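Local coordinates for (R)-specific enoyl-CoA hydratase (Aeromonas punctata, PDB 1IQ6), which catalyses the hydration of short-chain trans-2-enoyl-CoA, of four to six carbons, to (3R)-3-hydroxyacyl-CoA and is involved in polyhydroxyalkanoate biosynthesis, at residues 11-16 with 95-100. Numbering follows the deposited sequence.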
# COMPACT_ATOMS: atom_id res chain seq x y z
N LYS B 11 -9.45 19.08 -2.63
CA LYS B 11 -8.65 18.07 -3.31
C LYS B 11 -7.18 18.42 -3.39
O LYS B 11 -6.78 19.56 -3.18
CB LYS B 11 -9.20 17.84 -4.72
CG LYS B 11 -9.29 19.10 -5.56
CD LYS B 11 -9.94 18.80 -6.91
CE LYS B 11 -10.12 20.07 -7.74
NZ LYS B 11 -8.82 20.72 -8.07
N ALA B 12 -6.37 17.41 -3.68
CA ALA B 12 -4.93 17.58 -3.80
C ALA B 12 -4.42 16.52 -4.76
O ALA B 12 -5.01 15.45 -4.90
CB ALA B 12 -4.26 17.41 -2.44
N ARG B 13 -3.30 16.82 -5.41
CA ARG B 13 -2.73 15.87 -6.35
C ARG B 13 -1.23 16.06 -6.47
O ARG B 13 -0.67 17.06 -6.04
CB ARG B 13 -3.37 16.03 -7.73
CG ARG B 13 -3.09 17.37 -8.40
CD ARG B 13 -3.36 17.32 -9.91
NE ARG B 13 -4.77 17.13 -10.23
CZ ARG B 13 -5.25 17.09 -11.47
NH1 ARG B 13 -6.55 16.92 -11.68
NH2 ARG B 13 -4.43 17.22 -12.51
N LEU B 14 -0.58 15.05 -7.04
CA LEU B 14 0.85 15.10 -7.28
C LEU B 14 1.13 14.13 -8.42
O LEU B 14 0.33 13.24 -8.70
CB LEU B 14 1.66 14.73 -6.03
CG LEU B 14 1.58 13.33 -5.40
CD1 LEU B 14 2.26 12.29 -6.29
CD2 LEU B 14 2.28 13.37 -4.04
N SER B 15 2.26 14.32 -9.09
CA SER B 15 2.63 13.43 -10.18
C SER B 15 4.01 12.89 -9.89
O SER B 15 4.81 13.54 -9.21
CB SER B 15 2.63 14.18 -11.52
OG SER B 15 1.32 14.60 -11.86
N LYS B 16 4.28 11.69 -10.38
CA LYS B 16 5.57 11.08 -10.15
C LYS B 16 5.86 9.98 -11.16
O LYS B 16 4.94 9.34 -11.66
CB LYS B 16 5.62 10.50 -8.74
CG LYS B 16 6.97 9.91 -8.39
CD LYS B 16 7.09 9.62 -6.91
CE LYS B 16 8.49 9.16 -6.58
NZ LYS B 16 8.72 9.05 -5.12
N THR B 95 -0.43 10.27 -11.94
CA THR B 95 -0.94 11.38 -11.15
C THR B 95 -1.82 10.78 -10.05
O THR B 95 -2.72 10.00 -10.33
CB THR B 95 -1.77 12.35 -12.01
OG1 THR B 95 -0.94 12.91 -13.04
CG2 THR B 95 -2.32 13.49 -11.15
N ALA B 96 -1.51 11.12 -8.80
CA ALA B 96 -2.27 10.64 -7.66
C ALA B 96 -3.20 11.79 -7.27
O ALA B 96 -2.77 12.94 -7.22
CB ALA B 96 -1.34 10.29 -6.51
N GLU B 97 -4.46 11.46 -7.00
CA GLU B 97 -5.45 12.48 -6.64
C GLU B 97 -6.30 12.05 -5.46
O GLU B 97 -6.77 10.91 -5.43
CB GLU B 97 -6.37 12.76 -7.84
CG GLU B 97 -5.63 13.23 -9.09
CD GLU B 97 -6.53 13.40 -10.31
OE1 GLU B 97 -5.99 13.65 -11.41
OE2 GLU B 97 -7.77 13.28 -10.19
N VAL B 98 -6.48 12.94 -4.49
CA VAL B 98 -7.34 12.65 -3.35
C VAL B 98 -8.34 13.79 -3.22
O VAL B 98 -8.07 14.93 -3.60
CB VAL B 98 -6.54 12.52 -2.01
CG1 VAL B 98 -5.48 11.43 -2.14
CG2 VAL B 98 -5.93 13.86 -1.60
N GLU B 99 -9.53 13.46 -2.72
CA GLU B 99 -10.58 14.45 -2.53
C GLU B 99 -11.41 14.08 -1.32
O GLU B 99 -11.82 12.93 -1.17
CB GLU B 99 -11.48 14.52 -3.77
CG GLU B 99 -12.72 15.39 -3.54
CD GLU B 99 -13.56 15.59 -4.79
OE1 GLU B 99 -14.63 16.22 -4.68
OE2 GLU B 99 -13.16 15.13 -5.88
N VAL B 100 -11.67 15.06 -0.45
CA VAL B 100 -12.47 14.81 0.73
C VAL B 100 -13.93 14.60 0.32
O VAL B 100 -14.51 15.44 -0.37
CB VAL B 100 -12.41 16.00 1.71
CG1 VAL B 100 -13.29 15.71 2.92
CG2 VAL B 100 -10.97 16.26 2.13
O HOH W 1 -8.75 16.60 -10.39
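Arg13 and Glu97 face each other as a non-hydrogen-bonded pair of two antiparallel strands, 11-16 and 95-100. Arg13 CB lies 3.2 Å from Ala96 O and also touches Glu97 CG. CG sits between the backbone N and the carbonyl carbon, and the chain runs out beside Glu97, pointing the same way. CD brushes Thr95 CG2. A bend at chi3 (66°) turns the guanidinium over the carboxylate, and the two planes stack 10° apart. Glu97 OE1 lies over one guanidinium face, 3.3 Å from Arg13 NH1. Arg13 CZ is 3.5 Å from Glu97 OE1, and NE and NH2 are farther from it. No N-H points at this oxygen, so the salt bridge rests on charge alone. Arg13 NH1 instead donates to a water at the guanidinium edge, 2.6 Å away, which gives a weak bond to Glu97 OE2. On the sheet face that carries Arg13 and Glu97, Ser15 OG and Thr95 OG1 share a hydrogen bond of 3.1 Å.

Between the strands, Ala12 pairs with Val98 and Leu14 with Ala96, each through two backbone hydrogen bonds. Val98 N to Ala12 O is 2.9 Å and nearly straight (172°). These four residues make the opposite face of this pair apolar. Ala12 CB meets Val98 CG2 at 4.0 Å, and Leu14 CD1 reaches Ala96 CB. Leu14, Ala96 and Val98 pack on helix 55-68, as in the hot-dog fold, where the sheet wraps a central helix. Ala12 packs on Gln69 and Leu70 just beyond it. The chemistry is thus divided: backbone bonds fix the register, apolar groups face inward, and stacked charges and hydroxyls line the outer face.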